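Local coordinates for isochorismatase family protein (Enterococcus faecalis, PDB 2A67), which is of unknown function but belongs to the isochorismatase family, and so is probably a hydrolase related to nicotinamidases, at residues M2-Q13 with Y40-Q51. Sequence-based numbering, arbitrary orientation.
Sequences MKNRALLLIDFQ and YRQHHAPIIFVQ
Val50 O is gripped twice: by Asp11 N at 2.8 Å, a bent bond whose donor is tilted from the carbonyl plane, and by a water that donates to it. The same water donates to Leu9 O and accepts from Phe12 N, so it ties the inverse gamma turn centred on Phe12, after strand 5-10, back to strand 47-52. Upstream the pairing is parallel: Leu9 N donates to Ile48 O at 2.8 Å, and Ile48 N donates a hydrogen bond to Leu7 O with a C=O...N angle of 179°. On one face, Leu8 CD1 fits against Val50 CG2 (3.6 Å) and Ile48 CG2; on the other, Leu9 CD1 lies by Phe49 CE2 (3.6 Å), the two side chains pointing the same way. Tyr40, in the last turn of helix 26-42, is clamped centrally on both ring faces, by Leu7 CB 3.6 Å from the centroid and by Met2 CE at 3.7 Å. Bends at chi2 and chi3 bring the CE methyl of this selenomethionine over the ring, while its CG covers a face of the His43 ring. Arg5, extended with CG anti to the backbone N (-175°), brings NE to Tyr40 OH at 2.9 Å, near the guanidinium plane; Glu105 also binds this hydroxyl and pairs with Arg5 NH2. After a Schellman motif at His44, the chain enters strand 47-52, completing the beta-alpha-beta crossover through helix 26-42 that belongs to the parallel-sheet isochorismatase fold.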
HETATM    1  N   MSE D   2       4.087 -22.576  12.577  1.00 40.89           N
HETATM    2  CA  MSE D   2       3.074 -21.926  13.418  1.00 41.13           C
HETATM    3  C   MSE D   2       3.666 -21.253  14.650  1.00 40.19           C
HETATM    4  O   MSE D   2       2.925 -20.826  15.518  1.00 41.33           O
HETATM    5  CB  MSE D   2       1.959 -22.897  13.837  1.00 41.62           C
HETATM    6  CG  MSE D   2       0.923 -23.216  12.748  1.00 40.58           C
HETATM    7 SE   MSE D   2      -0.158 -21.616  12.274  1.00 48.16          SE
HETATM    8  CE  MSE D   2      -0.934 -21.233  13.985  1.00 25.92           C
ATOM      9  N   LYS D   3       4.987 -21.150  14.728  1.00 38.88           N
ATOM     10  CA  LYS D   3       5.628 -20.394  15.804  1.00 38.44           C
ATOM     11  C   LYS D   3       5.952 -18.960  15.351  1.00 35.38           C
ATOM     12  O   LYS D   3       6.187 -18.732  14.172  1.00 34.58           O
ATOM     13  CB  LYS D   3       6.895 -21.115  16.300  1.00 39.70           C
ATOM     14  CG  LYS D   3       6.649 -21.853  17.670  1.00 42.39           C
ATOM     15  CD  LYS D   3       7.645 -23.026  17.927  1.00 42.45           C
ATOM     16  CE  LYS D   3       7.210 -23.886  19.144  1.00 45.01           C
ATOM     17  NZ  LYS D   3       8.380 -24.662  19.715  1.00 49.37           N
ATOM     18  N   ASN D   4       5.969 -18.023  16.301  1.00 32.75           N
ATOM     19  CA  ASN D   4       6.223 -16.585  16.029  1.00 30.68           C
ATOM     20  C   ASN D   4       5.286 -16.083  14.948  1.00 28.06           C
ATOM     21  O   ASN D   4       5.680 -15.379  14.028  1.00 27.76           O
ATOM     22  CB  ASN D   4       7.707 -16.376  15.650  1.00 32.11           C
ATOM     23  CG  ASN D   4       8.679 -16.981  16.692  1.00 33.87           C
ATOM     24  OD1 ASN D   4       9.375 -17.951  16.420  1.00 35.42           O
ATOM     25  ND2 ASN D   4       8.720 -16.398  17.871  1.00 32.71           N
ATOM     26  N   ARG D   5       4.039 -16.476  15.058  1.00 26.46           N
ATOM     27  CA  ARG D   5       3.054 -16.262  13.980  1.00 26.11           C
ATOM     28  C   ARG D   5       1.741 -15.825  14.596  1.00 26.23           C
ATOM     29  O   ARG D   5       1.304 -16.446  15.583  1.00 25.20           O
ATOM     30  CB  ARG D   5       2.846 -17.573  13.159  1.00 26.06           C
ATOM     31  CG  ARG D   5       1.901 -17.391  11.926  1.00 25.60           C
ATOM     32  CD  ARG D   5       1.979 -18.698  11.095  1.00 27.01           C
ATOM     33  NE  ARG D   5       0.778 -18.917  10.278  1.00 25.89           N
ATOM     34  CZ  ARG D   5       0.672 -19.810   9.298  1.00 28.51           C
ATOM     35  NH1 ARG D   5       1.726 -20.572   8.962  1.00 28.36           N
ATOM     36  NH2 ARG D   5      -0.481 -19.920   8.637  1.00 25.90           N
ATOM     37  N   ALA D   6       1.126 -14.741  14.040  1.00 27.15           N
ATOM     38  CA  ALA D   6      -0.150 -14.239  14.490  1.00 27.05           C
ATOM     39  C   ALA D   6      -1.116 -14.159  13.332  1.00 27.32           C
ATOM     40  O   ALA D   6      -0.715 -13.971  12.175  1.00 28.73           O
ATOM     41  CB  ALA D   6      -0.009 -12.805  15.108  1.00 26.84           C
ATOM     42  N   LEU D   7      -2.385 -14.294  13.669  1.00 26.52           N
ATOM     43  CA  LEU D   7      -3.480 -14.040  12.776  1.00 26.88           C
ATOM     44  C   LEU D   7      -3.960 -12.579  13.035  1.00 27.38           C
ATOM     45  O   LEU D   7      -4.345 -12.227  14.165  1.00 27.46           O
ATOM     46  CB  LEU D   7      -4.607 -14.992  13.102  1.00 25.92           C
ATOM     47  CG  LEU D   7      -5.829 -15.078  12.184  1.00 27.53           C
ATOM     48  CD1 LEU D   7      -5.427 -15.520  10.741  1.00 26.94           C
ATOM     49  CD2 LEU D   7      -6.836 -16.054  12.778  1.00 27.18           C
ATOM     50  N   LEU D   8      -3.924 -11.753  11.984  1.00 27.76           N
ATOM     51  CA  LEU D   8      -4.246 -10.365  12.097  1.00 27.98           C
ATOM     52  C   LEU D   8      -5.549 -10.098  11.324  1.00 28.80           C
ATOM     53  O   LEU D   8      -5.568 -10.186  10.081  1.00 27.85           O
ATOM     54  CB  LEU D   8      -3.076  -9.509  11.585  1.00 28.16           C
ATOM     55  CG  LEU D   8      -3.245  -7.961  11.708  1.00 28.85           C
ATOM     56  CD1 LEU D   8      -3.286  -7.595  13.211  1.00 23.86           C
ATOM     57  CD2 LEU D   8      -2.070  -7.283  10.993  1.00 28.36           C
ATOM     58  N   LEU D   9      -6.626  -9.768  12.059  1.00 27.47           N
ATOM     59  CA  LEU D   9      -7.979  -9.750  11.496  1.00 28.58           C
ATOM     60  C   LEU D   9      -8.507  -8.318  11.513  1.00 29.81           C
ATOM     61  O   LEU D   9      -8.799  -7.797  12.579  1.00 29.95           O
ATOM     62  CB  LEU D   9      -8.914 -10.687  12.287  1.00 28.44           C
ATOM     63  CG  LEU D   9      -8.480 -12.188  12.351  1.00 28.90           C
ATOM     64  CD1 LEU D   9      -9.441 -12.949  13.186  1.00 26.96           C
ATOM     65  CD2 LEU D   9      -8.377 -12.771  10.951  1.00 25.81           C
ATOM     66  N   ILE D  10      -8.614  -7.712  10.332  1.00 30.25           N
ATOM     67  CA  ILE D  10      -8.725  -6.269  10.217  1.00 30.12           C
ATOM     68  C   ILE D  10     -10.178  -5.802   9.987  1.00 29.37           C
ATOM     69  O   ILE D  10     -10.850  -6.145   8.995  1.00 28.19           O
ATOM     70  CB  ILE D  10      -7.771  -5.697   9.125  1.00 30.12           C
ATOM     71  CG1 ILE D  10      -6.307  -6.046   9.430  1.00 28.66           C
ATOM     72  CG2 ILE D  10      -8.004  -4.121   8.960  1.00 32.00           C
ATOM     73  CD1 ILE D  10      -5.414  -5.913   8.199  1.00 26.18           C
ATOM     74  N   ASP D  11     -10.645  -5.007  10.936  1.00 31.19           N
ATOM     75  CA  ASP D  11     -11.901  -4.224  10.810  1.00 31.59           C
ATOM     76  C   ASP D  11     -13.118  -5.048  10.460  1.00 30.61           C
ATOM     77  O   ASP D  11     -13.952  -4.610   9.660  1.00 33.02           O
ATOM     78  CB  ASP D  11     -11.764  -3.093   9.761  1.00 32.53           C
ATOM     79  CG  ASP D  11     -10.764  -1.998  10.153  1.00 33.11           C
ATOM     80  OD1 ASP D  11     -10.187  -2.010  11.249  1.00 34.26           O
ATOM     81  OD2 ASP D  11     -10.540  -1.084   9.337  1.00 36.45           O
ATOM     82  N   PHE D  12     -13.245  -6.222  11.050  1.00 30.60           N
ATOM     83  CA  PHE D  12     -14.436  -7.038  10.923  1.00 30.47           C
ATOM     84  C   PHE D  12     -15.519  -6.569  11.894  1.00 30.75           C
ATOM     85  O   PHE D  12     -15.899  -7.299  12.832  1.00 30.73           O
ATOM     86  CB  PHE D  12     -14.116  -8.500  11.225  1.00 30.78           C
ATOM     87  CG  PHE D  12     -13.463  -9.226  10.104  1.00 31.20           C
ATOM     88  CD1 PHE D  12     -14.069  -9.274   8.833  1.00 32.68           C
ATOM     89  CD2 PHE D  12     -12.267  -9.906  10.311  1.00 32.19           C
ATOM     90  CE1 PHE D  12     -13.460 -10.020   7.787  1.00 32.86           C
ATOM     91  CE2 PHE D  12     -11.649 -10.648   9.263  1.00 30.31           C
ATOM     92  CZ  PHE D  12     -12.247 -10.703   8.025  1.00 31.84           C
ATOM     93  N   GLN D  13     -16.047  -5.376  11.626  1.00 31.23           N
ATOM     94  CA  GLN D  13     -17.005  -4.689  12.510  1.00 30.53           C
ATOM     95  C   GLN D  13     -18.386  -4.470  11.832  1.00 31.75           C
ATOM     96  O   GLN D  13     -18.463  -4.206  10.621  1.00 30.46           O
ATOM     97  CB  GLN D  13     -16.405  -3.348  12.931  1.00 31.39           C
ATOM     98  CG  GLN D  13     -14.963  -3.453  13.574  1.00 27.30           C
ATOM     99  CD  GLN D  13     -14.276  -2.126  13.575  1.00 28.36           C
ATOM    100  OE1 GLN D  13     -13.459  -1.848  12.721  1.00 27.58           O
ATOM    101  NE2 GLN D  13     -14.621  -1.277  14.537  1.00 26.44           N
ATOM    102  N   TYR D  40      -5.472 -21.378  15.032  1.00 29.44           N
ATOM    103  CA  TYR D  40      -4.628 -20.576  15.920  1.00 28.27           C
ATOM    104  C   TYR D  40      -4.849 -20.915  17.377  1.00 29.12           C
ATOM    105  O   TYR D  40      -3.870 -21.017  18.128  1.00 29.85           O
ATOM    106  CB  TYR D  40      -4.822 -19.067  15.625  1.00 26.88           C
ATOM    107  CG  TYR D  40      -3.971 -18.662  14.457  1.00 22.92           C
ATOM    108  CD1 TYR D  40      -4.349 -19.006  13.161  1.00 19.63           C
ATOM    109  CD2 TYR D  40      -2.781 -17.970  14.650  1.00 22.62           C
ATOM    110  CE1 TYR D  40      -3.562 -18.685  12.064  1.00 23.53           C
ATOM    111  CE2 TYR D  40      -1.988 -17.597  13.544  1.00 24.12           C
ATOM    112  CZ  TYR D  40      -2.387 -17.962  12.270  1.00 26.56           C
ATOM    113  OH  TYR D  40      -1.612 -17.632  11.177  1.00 26.96           O
ATOM    114  N   ARG D  41      -6.101 -21.161  17.764  1.00 29.54           N
ATOM    115  CA  ARG D  41      -6.424 -21.558  19.172  1.00 31.58           C
ATOM    116  C   ARG D  41      -5.803 -22.885  19.551  1.00 33.41           C
ATOM    117  O   ARG D  41      -5.161 -23.002  20.600  1.00 33.47           O
ATOM    118  CB  ARG D  41      -7.934 -21.622  19.406  1.00 31.58           C
ATOM    119  CG  ARG D  41      -8.626 -20.212  19.312  1.00 32.45           C
ATOM    120  CD  ARG D  41      -9.929 -20.127  20.144  1.00 31.84           C
ATOM    121  NE  ARG D  41     -10.631 -18.919  19.753  1.00 32.34           N
ATOM    122  CZ  ARG D  41     -10.182 -17.685  19.972  1.00 29.57           C
ATOM    123  NH1 ARG D  41      -9.061 -17.477  20.677  1.00 31.54           N
ATOM    124  NH2 ARG D  41     -10.881 -16.659  19.536  1.00 32.00           N
ATOM    125  N   GLN D  42      -5.963 -23.864  18.661  1.00 34.84           N
ATOM    126  CA  GLN D  42      -5.323 -25.182  18.796  1.00 36.91           C
ATOM    127  C   GLN D  42      -3.814 -25.091  19.012  1.00 36.50           C
ATOM    128  O   GLN D  42      -3.240 -25.877  19.790  1.00 36.76           O
ATOM    129  CB  GLN D  42      -5.467 -25.967  17.499  1.00 37.38           C
ATOM    130  CG  GLN D  42      -6.843 -26.351  16.945  1.00 39.38           C
ATOM    131  CD  GLN D  42      -6.685 -26.875  15.470  1.00 41.89           C
ATOM    132  OE1 GLN D  42      -5.630 -27.453  15.104  1.00 46.82           O
ATOM    133  NE2 GLN D  42      -7.718 -26.650  14.630  1.00 44.56           N
ATOM    134  N   HIS D  43      -3.143 -24.202  18.278  1.00 35.79           N
ATOM    135  CA  HIS D  43      -1.690 -24.047  18.428  1.00 36.29           C
ATOM    136  C   HIS D  43      -1.296 -23.066  19.546  1.00 36.89           C
ATOM    137  O   HIS D  43      -0.119 -22.878  19.783  1.00 37.28           O
ATOM    138  CB  HIS D  43      -1.002 -23.648  17.102  1.00 36.53           C
ATOM    139  CG  HIS D  43      -1.053 -24.705  16.022  1.00 37.53           C
ATOM    140  ND1 HIS D  43       0.021 -25.532  15.721  1.00 39.45           N
ATOM    141  CD2 HIS D  43      -2.050 -25.069  15.175  1.00 37.11           C
ATOM    142  CE1 HIS D  43      -0.311 -26.334  14.720  1.00 37.72           C
ATOM    143  NE2 HIS D  43      -1.566 -26.086  14.380  1.00 38.48           N
ATOM    144  N   HIS D  44      -2.280 -22.459  20.228  1.00 37.55           N
ATOM    145  CA  HIS D  44      -2.067 -21.367  21.210  1.00 37.78           C
ATOM    146  C   HIS D  44      -1.252 -20.229  20.584  1.00 37.00           C
ATOM    147  O   HIS D  44      -0.280 -19.736  21.182  1.00 36.77           O
ATOM    148  CB  HIS D  44      -1.427 -21.867  22.521  1.00 39.90           C
ATOM    149  CG  HIS D  44      -2.108 -23.065  23.110  1.00 42.26           C
ATOM    150  ND1 HIS D  44      -1.659 -24.353  22.905  1.00 47.39           N
ATOM    151  CD2 HIS D  44      -3.217 -23.170  23.884  1.00 46.66           C
ATOM    152  CE1 HIS D  44      -2.453 -25.199  23.539  1.00 48.31           C
ATOM    153  NE2 HIS D  44      -3.413 -24.507  24.130  1.00 46.23           N
ATOM    154  N   ALA D  45      -1.640 -19.856  19.354  1.00 33.86           N
ATOM    155  CA  ALA D  45      -0.935 -18.845  18.596  1.00 31.51           C
ATOM    156  C   ALA D  45      -1.793 -17.550  18.687  1.00 30.07           C
ATOM    157  O   ALA D  45      -3.021 -17.632  18.736  1.00 28.26           O
ATOM    158  CB  ALA D  45      -0.739 -19.257  17.139  1.00 29.67           C
ATOM    159  N   PRO D  46      -1.128 -16.396  18.746  1.00 29.60           N
ATOM    160  CA  PRO D  46      -1.857 -15.123  18.981  1.00 29.18           C
ATOM    161  C   PRO D  46      -2.845 -14.740  17.856  1.00 28.30           C
ATOM    162  O   PRO D  46      -2.525 -14.864  16.676  1.00 27.23           O
ATOM    163  CB  PRO D  46      -0.739 -14.086  19.088  1.00 30.70           C
ATOM    164  CG  PRO D  46       0.561 -14.791  19.101  1.00 30.17           C
ATOM    165  CD  PRO D  46       0.343 -16.207  18.606  1.00 29.93           C
ATOM    166  N   ILE D  47      -4.027 -14.249  18.235  1.00 27.31           N
ATOM    167  CA  ILE D  47      -5.035 -13.800  17.305  1.00 26.20           C
ATOM    168  C   ILE D  47      -5.296 -12.321  17.702  1.00 26.55           C
ATOM    169  O   ILE D  47      -5.517 -12.021  18.881  1.00 27.07           O
ATOM    170  CB  ILE D  47      -6.378 -14.563  17.407  1.00 25.05           C
ATOM    171  CG1 ILE D  47      -6.159 -16.099  17.178  1.00 27.95           C
ATOM    172  CG2 ILE D  47      -7.457 -13.823  16.483  1.00 26.63           C
ATOM    173  CD1 ILE D  47      -7.315 -16.968  17.632  1.00 26.02           C
ATOM    174  N   ILE D  48      -5.176 -11.433  16.730  1.00 25.63           N
ATOM    175  CA  ILE D  48      -5.220  -9.967  16.967  1.00 26.72           C
ATOM    176  C   ILE D  48      -6.309  -9.381  16.096  1.00 28.18           C
ATOM    177  O   ILE D  48      -6.230  -9.439  14.857  1.00 30.09           O
ATOM    178  CB  ILE D  48      -3.902  -9.297  16.631  1.00 25.62           C
ATOM    179  CG1 ILE D  48      -2.740  -9.964  17.380  1.00 26.61           C
ATOM    180  CG2 ILE D  48      -3.940  -7.743  16.963  1.00 26.23           C
ATOM    181  CD1 ILE D  48      -1.339  -9.732  16.759  1.00 27.04           C
ATOM    182  N   PHE D  49      -7.339  -8.802  16.729  1.00 27.87           N
ATOM    183  CA  PHE D  49      -8.389  -8.129  16.000  1.00 29.00           C
ATOM    184  C   PHE D  49      -8.072  -6.636  15.949  1.00 29.62           C
ATOM    185  O   PHE D  49      -7.746  -6.023  16.983  1.00 31.82           O
ATOM    186  CB  PHE D  49      -9.731  -8.294  16.712  1.00 28.72           C
ATOM    187  CG  PHE D  49     -10.300  -9.669  16.634  1.00 28.75           C
ATOM    188  CD1 PHE D  49     -10.063 -10.591  17.659  1.00 29.91           C
ATOM    189  CD2 PHE D  49     -11.073 -10.052  15.553  1.00 27.32           C
ATOM    190  CE1 PHE D  49     -10.591 -11.836  17.605  1.00 32.41           C
ATOM    191  CE2 PHE D  49     -11.612 -11.339  15.503  1.00 30.03           C
ATOM    192  CZ  PHE D  49     -11.364 -12.214  16.528  1.00 32.54           C
ATOM    193  N   VAL D  50      -8.166  -6.050  14.765  1.00 29.29           N
ATOM    194  CA  VAL D  50      -8.016  -4.580  14.618  1.00 29.13           C
ATOM    195  C   VAL D  50      -9.416  -3.979  14.417  1.00 29.40           C
ATOM    196  O   VAL D  50     -10.211  -4.476  13.624  1.00 30.93           O
ATOM    197  CB  VAL D  50      -7.035  -4.204  13.466  1.00 29.57           C
ATOM    198  CG1 VAL D  50      -6.942  -2.676  13.328  1.00 29.02           C
ATOM    199  CG2 VAL D  50      -5.599  -4.835  13.771  1.00 28.02           C
ATOM    200  N   GLN D  51      -9.730  -2.964  15.208  1.00 29.54           N
ATOM    201  CA  GLN D  51     -10.999  -2.260  15.093  1.00 28.38           C
ATOM    202  C   GLN D  51     -10.742  -0.781  14.853  1.00 27.27           C
ATOM    203  O   GLN D  51      -9.957  -0.129  15.565  1.00 26.39           O
ATOM    204  CB  GLN D  51     -11.829  -2.457  16.358  1.00 28.48           C
ATOM    205  CG  GLN D  51     -12.321  -3.895  16.527  1.00 29.45           C
ATOM    206  CD  GLN D  51     -12.946  -4.134  17.863  1.00 30.24           C
ATOM    207  OE1 GLN D  51     -12.269  -4.530  18.808  1.00 30.38           O
ATOM    208  NE2 GLN D  51     -14.249  -3.862  17.978  1.00 30.59           N
TER
HETATM  209  O   HOH W   1     -11.365  -7.169  13.295  1.00 25.04           O